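Local coordinates for WbbM protein (Klebsiella pneumoniae, PDB 6U4B) that is a bifunctional glycosyltransferase that polymerises O-antigen, joining a DUF4422 region and a family 8 glycosyltransferase region in one chain that forms a trimer, at residues G53-C58 with N71-N76; R104-F109 with F136-E141; V376-H381 with V496-K501. All coordinates share one frame; numbering follows the deposited sequence.

Interaction 1 of 3, residues G53-C58 with N71-N76; sequences GKANSC and NISFKN
G53 meets S73 and N76 through its CA, which lies 3.3 Å from S73 OG and also touches N76 CB. The same CA makes a CA-H...O contact to S73 O, at 3.6 Å, from a left-handed backbone conformation with positive phi. At K54 the backbone N is as near to S73 OG as a bond would require, but the angle is poor; it bonds instead to D66, while the side chain leads off to a salt bridge with E60. A55 makes the straight bond: its N-H reaches S73 OG at 3.0 Å and 169°. That hydroxyl stands anti to S73 N (chi1 -180°), which turns it to the other segment, and D66 OD1 is its second partner. Both segments carry a short 3-10 turn, 54-56 facing 73-75, inside the long connection between strand 47-51 and helix 76-79; an Asx turn, N71 OD1 accepting from S73 N, leads into the second. The methyl of A55 rests 3.6 Å from S73 CB. N56 ends the contact: its ND2 donates to F74 O at 3.1 Å, with the acceptor close to the amide plane but the donor tilted 34° from the carbonyl plane. On the same amide, OD1 lies 3.6 Å from F74 CB and accepts from K554 of the second subunit.

Interaction 2 of 3, residues R104-F109 with F136-E141; sequences RRHLNF and FGLNEE
F109 and F136 join the segments through one backbone hydrogen bond, F109 N to F136 O at 3.1 Å and 152°. The acceptor belongs to a helix C-terminus: helix 130-135 ends in a Schellman motif, with G137 at positive phi as the C-prime residue and the backbone N of G137 and of L138 bonding back to carbonyls of that helix. Immediately beyond, L138 is the centre of an inverse gamma turn, and the side chains of L138 and F109 run at about a right angle to each other. CD2 of L138 comes to the ring edge, in plane, 3.5 Å from F109 CE1, and also touches L107 O. With chi1 at -57°, the F109 ring is anti to its own carbonyl carbon, which presents its CD1-CE1 edge to that methyl. F109 CB lies 3.6 Å from G137 O. N108 meets the F136 ring obliquely, CG lying 3.9 Å from CD1, with amide and ring planes 69° apart.

The second shell fixes these groups. N108 ND2 donates to K112 O and Q281 OE1, while OD1 is bonded to S110 OG, so both ends of the amide are held. Backbone bonds from R104, H106 and N108 to strand 277-285 lay the first segment along that strand. F136 also meets the rings of Y132 and F115, the latter edge-to-face. Y132 OH also bonds H106 ND1, the imidazole nitrogen that lies 4.2 Å from L138 CD1.

Interaction 3 of 3, residues V376-H381 with V496-K501; sequences VHTRAH and VLKAKK
T378 and K498 run past one another in opposite directions, with the CB of the threonine set against the methylene chain of the lysine. T378 CB is 3.4 Å from K498 CG, tighter than usual carbon packing. From there the lysine chain continues along the backbone of the other segment, where CD lies 3.3 Å from H377 O. The bend at its third torsion (chi3 52°) keeps CE beside the same oxygen, at 3.7 Å. H377 is poorly ordered, so these two distances are less certain. This is van der Waals contact of a carbon chain with a carbonyl, since no hydrogen bond joins the two segments.

L497 meets the same threonine by another branch and at about a right angle. Its CD2 is 3.6 Å from T378 CG2. The two branches of T378 thus divide their neighbours: CG2, placed between the backbone N and carbonyl carbon, takes the leucine, while OG1 has K498 CA as its nearest atom, at 3.9 Å. T378 is buried, whereas K498 stays exposed. Further on, K501 NZ approaches H381 O loosely, at 4.3 Å.

The packing sets the loop between strand 360-366 and helix 392-395 against the C-terminal end of helix 489-499, within the family 8 glycosyltransferase range. L497 also touches Y387 and L390 of that loop region and I509 on helix 505-513.

From the N terminus, interaction 1 closes a loop between strand 47-51 and helix 76-79, with 12 residues between its segments. Interaction 2 follows in series, joining the connection after strand 97-102 to the turn between helices 130-135 and 140-146; 26 residues intervene. Both lie in the DUF4422 range, their centres about 27 Å apart. Interaction 3 spans 114 residues and ties the loop after strand 360-366 to the end of helix 489-499 in the family 8 range. None nests in or crosses another. Interactions 1 and 3 lie on opposite sides of the chain's centre, centres about 37 Å apart, and only interaction 1 is touched by another subunit.

Interaction 1 of 3, residues G53-C58 with N71-N76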
loop_
_atom_site.group_PDB
_atom_site.type_symbol
_atom_site.label_atom_id
_atom_site.label_comp_id
_atom_site.label_asym_id
_atom_site.label_seq_id
_atom_site.Cartn_x
_atom_site.Cartn_y
_atom_site.Cartn_z
ATOM N N GLY A 53 19.363 -17.916 -25.838
ATOM C CA GLY A 53 18.746 -18.162 -24.545
ATOM C C GLY A 53 18.441 -16.906 -23.762
ATOM O O GLY A 53 18.417 -16.940 -22.528
ATOM N N LYS A 54 18.204 -15.786 -24.450
ATOM C CA LYS A 54 17.953 -14.531 -23.751
ATOM C C LYS A 54 16.621 -14.547 -23.012
ATOM O O LYS A 54 16.464 -13.823 -22.024
ATOM C CB LYS A 54 18.002 -13.356 -24.734
ATOM C CG LYS A 54 17.967 -11.983 -24.058
ATOM C CD LYS A 54 18.205 -10.849 -25.051
ATOM C CE LYS A 54 18.300 -9.509 -24.337
ATOM N NZ LYS A 54 17.006 -9.114 -23.715
ATOM N N ALA A 55 15.665 -15.365 -23.463
ATOM C CA ALA A 55 14.395 -15.489 -22.757
ATOM C C ALA A 55 14.571 -15.993 -21.331
ATOM O O ALA A 55 13.714 -15.732 -20.479
ATOM C CB ALA A 55 13.450 -16.418 -23.524
ATOM N N ASN A 56 15.651 -16.718 -21.054
ATOM C CA ASN A 56 15.931 -17.203 -19.710
ATOM C C ASN A 56 16.904 -16.310 -18.949
ATOM O O ASN A 56 17.197 -16.586 -17.781
ATOM C CB ASN A 56 16.477 -18.633 -19.769
ATOM C CG ASN A 56 15.497 -19.610 -20.399
ATOM O OD1 ASN A 56 14.301 -19.341 -20.489
ATOM N ND2 ASN A 56 16.008 -20.758 -20.837
ATOM N N SER A 57 17.407 -15.255 -19.578
ATOM C CA SER A 57 18.352 -14.343 -18.955
ATOM C C SER A 57 17.668 -13.033 -18.591
ATOM O O SER A 57 16.776 -12.557 -19.300
ATOM C CB SER A 57 19.539 -14.067 -19.884
ATOM O OG SER A 57 20.305 -12.962 -19.428
ATOM N N CYS A 58 18.097 -12.452 -17.472
ATOM C CA CYS A 58 17.669 -11.118 -17.071
ATOM C C CYS A 58 18.631 -10.028 -17.524
ATOM O O CYS A 58 18.391 -8.851 -17.232
ATOM C CB CYS A 58 17.512 -11.042 -15.548
ATOM S SG CYS A 58 16.213 -12.085 -14.862
ATOM N N ASN A 71 10.193 -17.819 -31.961
ATOM C CA ASN A 71 11.480 -18.194 -31.392
ATOM C C ASN A 71 11.301 -19.343 -30.412
ATOM O O ASN A 71 10.195 -19.621 -29.943
ATOM C CB ASN A 71 12.134 -17.007 -30.681
ATOM C CG ASN A 71 11.439 -16.659 -29.379
ATOM O OD1 ASN A 71 11.809 -17.151 -28.313
ATOM N ND2 ASN A 71 10.418 -15.814 -29.461
ATOM N N ILE A 72 12.420 -19.997 -30.090
ATOM C CA ILE A 72 12.451 -21.075 -29.104
ATOM C C ILE A 72 13.544 -20.789 -28.081
ATOM O O ILE A 72 14.235 -21.705 -27.621
ATOM C CB ILE A 72 12.674 -22.447 -29.769
ATOM C CG1 ILE A 72 13.948 -22.436 -30.620
ATOM C CG2 ILE A 72 11.460 -22.850 -30.603
ATOM C CD1 ILE A 72 14.341 -23.808 -31.136
ATOM N N SER A 73 13.689 -19.517 -27.701
ATOM C CA SER A 73 14.812 -19.110 -26.861
ATOM C C SER A 73 14.829 -19.856 -25.532
ATOM O O SER A 73 15.899 -20.234 -25.039
ATOM C CB SER A 73 14.765 -17.601 -26.626
ATOM O OG SER A 73 15.848 -17.173 -25.817
ATOM N N PHE A 74 13.657 -20.087 -24.935
ATOM C CA PHE A 74 13.621 -20.761 -23.641
ATOM C C PHE A 74 14.116 -22.201 -23.721
ATOM O O PHE A 74 14.496 -22.767 -22.691
ATOM C CB PHE A 74 12.205 -20.712 -23.050
ATOM C CG PHE A 74 11.230 -21.656 -23.704
ATOM C CD1 PHE A 74 10.539 -21.284 -24.846
ATOM C CD2 PHE A 74 10.993 -22.911 -23.163
ATOM C CE1 PHE A 74 9.640 -22.154 -25.446
ATOM C CE2 PHE A 74 10.095 -23.785 -23.758
ATOM C CZ PHE A 74 9.416 -23.405 -24.899
ATOM N N LYS A 75 14.135 -22.801 -24.912
ATOM C CA LYS A 75 14.639 -24.159 -25.082
ATOM C C LYS A 75 16.157 -24.217 -25.254
ATOM O O LYS A 75 16.693 -25.301 -25.518
ATOM C CB LYS A 75 13.967 -24.830 -26.284
ATOM C CG LYS A 75 12.444 -24.869 -26.248
ATOM C CD LYS A 75 11.937 -25.880 -27.266
ATOM C CE LYS A 75 10.564 -25.531 -27.808
ATOM N NZ LYS A 75 10.156 -26.508 -28.870
ATOM N N ASN A 76 16.848 -23.087 -25.109
ATOM C CA ASN A 76 18.301 -23.067 -25.275
ATOM C C ASN A 76 19.052 -24.042 -24.370
ATOM O O ASN A 76 20.084 -24.572 -24.816
ATOM C CB ASN A 76 18.817 -21.638 -25.065
ATOM C CG ASN A 76 20.318 -21.520 -25.280
ATOM O OD1 ASN A 76 20.793 -21.445 -26.417
ATOM N ND2 ASN A 76 21.071 -21.497 -24.186
#

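Interaction 2 of 3, residues R104-F109 with F136-E141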
loop_
_atom_site.group_PDB
_atom_site.type_symbol
_atom_site.label_atom_id
_atom_site.label_comp_id
_atom_site.label_asym_id
_atom_site.label_seq_id
_atom_site.Cartn_x
_atom_site.Cartn_y
_atom_site.Cartn_z
ATOM N N ARG A 104 33.651 -17.731 -29.505
ATOM C CA ARG A 104 35.105 -17.804 -29.430
ATOM C C ARG A 104 35.682 -18.854 -30.373
ATOM O O ARG A 104 36.878 -19.151 -30.300
ATOM C CB ARG A 104 35.555 -18.073 -27.991
ATOM C CG ARG A 104 35.745 -16.812 -27.174
ATOM C CD ARG A 104 35.846 -17.109 -25.689
ATOM N NE ARG A 104 37.013 -17.911 -25.345
ATOM C CZ ARG A 104 37.338 -18.246 -24.101
ATOM N NH1 ARG A 104 38.419 -18.977 -23.867
ATOM N NH2 ARG A 104 36.579 -17.845 -23.090
ATOM N N ARG A 105 34.858 -19.434 -31.243
ATOM C CA ARG A 105 35.309 -20.393 -32.244
ATOM C C ARG A 105 34.702 -19.999 -33.580
ATOM O O ARG A 105 33.477 -19.880 -33.696
ATOM C CB ARG A 105 34.912 -21.824 -31.866
ATOM C CG ARG A 105 35.638 -22.369 -30.648
ATOM C CD ARG A 105 34.915 -23.577 -30.081
ATOM N NE ARG A 105 35.704 -24.270 -29.065
ATOM C CZ ARG A 105 35.659 -24.000 -27.764
ATOM N NH1 ARG A 105 34.862 -23.041 -27.308
ATOM N NH2 ARG A 105 36.413 -24.688 -26.918
ATOM N N HIS A 106 35.551 -19.783 -34.578
ATOM C CA HIS A 106 35.125 -19.274 -35.873
ATOM C C HIS A 106 35.720 -20.138 -36.980
ATOM O O HIS A 106 36.447 -21.103 -36.726
ATOM C CB HIS A 106 35.536 -17.804 -36.040
ATOM C CG HIS A 106 35.033 -16.913 -34.948
ATOM N ND1 HIS A 106 35.867 -16.116 -34.193
ATOM C CD2 HIS A 106 33.780 -16.691 -34.483
ATOM C CE1 HIS A 106 35.150 -15.444 -33.310
ATOM N NE2 HIS A 106 33.881 -15.775 -33.464
ATOM N N LEU A 107 35.409 -19.776 -38.221
ATOM C CA LEU A 107 35.937 -20.457 -39.393
ATOM C C LEU A 107 36.984 -19.583 -40.071
ATOM O O LEU A 107 36.855 -18.355 -40.110
ATOM C CB LEU A 107 34.822 -20.789 -40.383
ATOM C CG LEU A 107 33.733 -21.758 -39.922
ATOM C CD1 LEU A 107 32.558 -21.700 -40.885
ATOM C CD2 LEU A 107 34.275 -23.172 -39.820
ATOM N N ASN A 108 38.017 -20.226 -40.604
ATOM C CA ASN A 108 39.061 -19.545 -41.360
ATOM C C ASN A 108 38.625 -19.478 -42.818
ATOM O O ASN A 108 38.590 -20.498 -43.512
ATOM C CB ASN A 108 40.391 -20.277 -41.202
ATOM C CG ASN A 108 41.502 -19.677 -42.046
ATOM O OD1 ASN A 108 41.351 -18.606 -42.637
ATOM N ND2 ASN A 108 42.635 -20.366 -42.095
ATOM N N PHE A 109 38.291 -18.276 -43.281
ATOM C CA PHE A 109 37.857 -18.060 -44.654
ATOM C C PHE A 109 38.991 -17.638 -45.580
ATOM O O PHE A 109 38.746 -17.421 -46.771
ATOM C CB PHE A 109 36.748 -17.001 -44.696
ATOM C CG PHE A 109 35.550 -17.339 -43.859
ATOM C CD1 PHE A 109 35.432 -16.857 -42.565
ATOM C CD2 PHE A 109 34.538 -18.138 -44.366
ATOM C CE1 PHE A 109 34.329 -17.167 -41.794
ATOM C CE2 PHE A 109 33.432 -18.452 -43.599
ATOM C CZ PHE A 109 33.327 -17.965 -42.310
ATOM N N PHE A 136 42.605 -14.675 -40.417
ATOM C CA PHE A 136 41.583 -15.691 -40.603
ATOM C C PHE A 136 40.464 -15.227 -41.522
ATOM O O PHE A 136 39.433 -15.899 -41.621
ATOM C CB PHE A 136 41.036 -16.126 -39.242
ATOM C CG PHE A 136 42.067 -16.788 -38.377
ATOM C CD1 PHE A 136 42.907 -17.757 -38.904
ATOM C CD2 PHE A 136 42.229 -16.420 -37.053
ATOM C CE1 PHE A 136 43.871 -18.366 -38.122
ATOM C CE2 PHE A 136 43.193 -17.024 -36.262
ATOM C CZ PHE A 136 44.015 -17.999 -36.798
ATOM N N GLY A 137 40.651 -14.098 -42.199
ATOM C CA GLY A 137 39.733 -13.668 -43.241
ATOM C C GLY A 137 38.320 -13.407 -42.771
ATOM O O GLY A 137 37.364 -13.704 -43.498
ATOM N N LEU A 138 38.166 -12.854 -41.569
ATOM C CA LEU A 138 36.845 -12.580 -41.005
ATOM C C LEU A 138 36.389 -11.167 -41.372
ATOM O O LEU A 138 36.180 -10.298 -40.526
ATOM C CB LEU A 138 36.865 -12.795 -39.496
ATOM C CG LEU A 138 37.037 -14.256 -39.074
ATOM C CD1 LEU A 138 37.425 -14.346 -37.613
ATOM C CD2 LEU A 138 35.759 -15.045 -39.338
ATOM N N ASN A 139 36.245 -10.954 -42.678
ATOM C CA ASN A 139 35.763 -9.690 -43.215
ATOM C C ASN A 139 34.940 -9.980 -44.460
ATOM O O ASN A 139 34.955 -11.093 -44.993
ATOM C CB ASN A 139 36.919 -8.732 -43.525
ATOM C CG ASN A 139 38.029 -9.397 -44.313
ATOM O OD1 ASN A 139 37.923 -9.578 -45.526
ATOM N ND2 ASN A 139 39.103 -9.769 -43.624
ATOM N N GLU A 140 34.219 -8.956 -44.925
ATOM C CA GLU A 140 33.292 -9.151 -46.037
ATOM C C GLU A 140 34.009 -9.622 -47.296
ATOM O O GLU A 140 33.542 -10.548 -47.971
ATOM C CB GLU A 140 32.521 -7.859 -46.313
ATOM C CG GLU A 140 31.847 -7.828 -47.677
ATOM C CD GLU A 140 30.415 -7.341 -47.612
ATOM O OE1 GLU A 140 29.582 -7.847 -48.391
ATOM O OE2 GLU A 140 30.119 -6.457 -46.780
ATOM N N GLU A 141 35.145 -9.004 -47.630
ATOM C CA GLU A 141 35.824 -9.330 -48.882
ATOM C C GLU A 141 36.320 -10.772 -48.894
ATOM O O GLU A 141 36.113 -11.499 -49.872
ATOM C CB GLU A 141 36.987 -8.367 -49.122
ATOM C CG GLU A 141 36.575 -6.969 -49.531
ATOM C CD GLU A 141 37.488 -6.393 -50.594
ATOM O OE1 GLU A 141 37.374 -6.813 -51.765
ATOM O OE2 GLU A 141 38.334 -5.537 -50.257
#

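Interaction 3 of 3, residues V376-H381 with V496-K501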
loop_
_atom_site.group_PDB
_atom_site.type_symbol
_atom_site.label_atom_id
_atom_site.label_comp_id
_atom_site.label_asym_id
_atom_site.label_seq_id
_atom_site.Cartn_x
_atom_site.Cartn_y
_atom_site.Cartn_z
ATOM N N VAL A 376 43.340 -2.364 -22.887
ATOM C CA VAL A 376 42.870 -1.357 -21.949
ATOM C C VAL A 376 42.764 -1.959 -20.561
ATOM O O VAL A 376 41.663 -2.099 -20.024
ATOM C CB VAL A 376 41.517 -0.771 -22.392
ATOM C CG1 VAL A 376 41.740 0.455 -23.261
ATOM C CG2 VAL A 376 40.702 -1.833 -23.129
ATOM N N HIS A 377 43.907 -2.308 -19.971
ATOM C CA HIS A 377 43.894 -3.024 -18.705
ATOM C C HIS A 377 44.975 -2.522 -17.755
ATOM O O HIS A 377 45.972 -1.921 -18.159
ATOM C CB HIS A 377 44.068 -4.533 -18.928
ATOM C CG HIS A 377 43.460 -5.369 -17.851
ATOM N ND1 HIS A 377 44.113 -6.442 -17.285
ATOM C CD2 HIS A 377 42.255 -5.294 -17.237
ATOM C CE1 HIS A 377 43.337 -6.991 -16.368
ATOM N NE2 HIS A 377 42.203 -6.314 -16.320
ATOM N N THR A 378 44.749 -2.784 -16.472
ATOM C CA THR A 378 45.775 -2.741 -15.434
ATOM C C THR A 378 45.944 -4.179 -14.954
ATOM O O THR A 378 45.077 -4.712 -14.251
ATOM C CB THR A 378 45.378 -1.813 -14.287
ATOM O OG1 THR A 378 46.025 -2.229 -13.077
ATOM C CG2 THR A 378 43.868 -1.801 -14.090
ATOM N N ARG A 379 47.050 -4.821 -15.337
ATOM C CA ARG A 379 47.090 -6.262 -15.013
ATOM C C ARG A 379 47.284 -6.558 -13.519
ATOM O O ARG A 379 47.505 -7.726 -13.164
ATOM C CB ARG A 379 48.151 -6.966 -15.865
ATOM C CG ARG A 379 47.532 -8.038 -16.755
ATOM C CD ARG A 379 48.171 -8.131 -18.115
ATOM N NE ARG A 379 49.439 -8.834 -18.054
ATOM C CZ ARG A 379 49.919 -9.584 -19.036
ATOM N NH1 ARG A 379 49.229 -9.747 -20.159
ATOM N NH2 ARG A 379 51.082 -10.182 -18.881
ATOM N N ALA A 380 47.224 -5.567 -12.627
ATOM C CA ALA A 380 46.995 -5.829 -11.214
ATOM C C ALA A 380 45.541 -6.252 -10.992
ATOM O O ALA A 380 44.686 -6.129 -11.877
ATOM C CB ALA A 380 47.322 -4.598 -10.377
ATOM N N HIS A 381 45.260 -6.757 -9.791
ATOM C CA HIS A 381 43.913 -7.191 -9.447
ATOM C C HIS A 381 43.102 -6.022 -8.901
ATOM O O HIS A 381 43.603 -5.200 -8.128
ATOM C CB HIS A 381 43.946 -8.337 -8.429
ATOM C CG HIS A 381 44.181 -7.898 -7.015
ATOM N ND1 HIS A 381 43.171 -7.426 -6.204
ATOM C CD2 HIS A 381 45.309 -7.870 -6.267
ATOM C CE1 HIS A 381 43.668 -7.119 -5.019
ATOM N NE2 HIS A 381 44.962 -7.379 -5.030
ATOM N N VAL A 496 45.432 6.213 -15.062
ATOM C CA VAL A 496 45.531 6.633 -13.666
ATOM C C VAL A 496 45.249 5.458 -12.735
ATOM O O VAL A 496 45.894 5.312 -11.688
ATOM C CB VAL A 496 44.582 7.816 -13.401
ATOM C CG1 VAL A 496 44.428 8.067 -11.907
ATOM C CG2 VAL A 496 45.091 9.066 -14.099
ATOM N N LEU A 497 44.292 4.601 -13.100
ATOM C CA LEU A 497 44.001 3.418 -12.293
ATOM C C LEU A 497 45.224 2.516 -12.165
ATOM O O LEU A 497 45.483 1.960 -11.092
ATOM C CB LEU A 497 42.824 2.652 -12.902
ATOM C CG LEU A 497 42.395 1.313 -12.293
ATOM C CD1 LEU A 497 41.821 1.499 -10.895
ATOM C CD2 LEU A 497 41.382 0.626 -13.198
ATOM N N LYS A 498 45.996 2.370 -13.247
ATOM C CA LYS A 498 47.185 1.519 -13.215
ATOM C C LYS A 498 48.252 2.061 -12.277
ATOM O O LYS A 498 48.948 1.288 -11.607
ATOM C CB LYS A 498 47.793 1.393 -14.605
ATOM C CG LYS A 498 46.875 0.874 -15.683
ATOM C CD LYS A 498 47.665 0.638 -16.950
ATOM C CE LYS A 498 48.883 -0.221 -16.672
ATOM N NZ LYS A 498 49.859 -0.207 -17.792
ATOM N N ALA A 499 48.398 3.385 -12.222
ATOM C CA ALA A 499 49.621 3.985 -11.697
ATOM C C ALA A 499 49.818 3.688 -10.217
ATOM O O ALA A 499 50.934 3.375 -9.788
ATOM C CB ALA A 499 49.605 5.493 -11.943
ATOM N N LYS A 500 48.757 3.784 -9.418
ATOM C CA LYS A 500 48.892 3.615 -7.977
ATOM C C LYS A 500 47.513 3.407 -7.371
ATOM O O LYS A 500 46.487 3.571 -8.033
ATOM C CB LYS A 500 49.598 4.818 -7.335
ATOM C CG LYS A 500 48.950 6.149 -7.660
ATOM C CD LYS A 500 49.655 7.309 -6.968
ATOM C CE LYS A 500 51.040 7.557 -7.556
ATOM N NZ LYS A 500 51.680 8.776 -6.982
ATOM N N LYS A 501 47.507 3.026 -6.097
ATOM C CA LYS A 501 46.274 2.886 -5.338
ATOM C C LYS A 501 45.997 4.178 -4.584
ATOM O O LYS A 501 46.902 4.777 -3.997
ATOM C CB LYS A 501 46.365 1.705 -4.372
ATOM C CG LYS A 501 46.704 0.407 -5.067
ATOM C CD LYS A 501 45.810 -0.727 -4.607
ATOM C CE LYS A 501 45.764 -1.822 -5.658
ATOM N NZ LYS A 501 45.113 -1.337 -6.908
#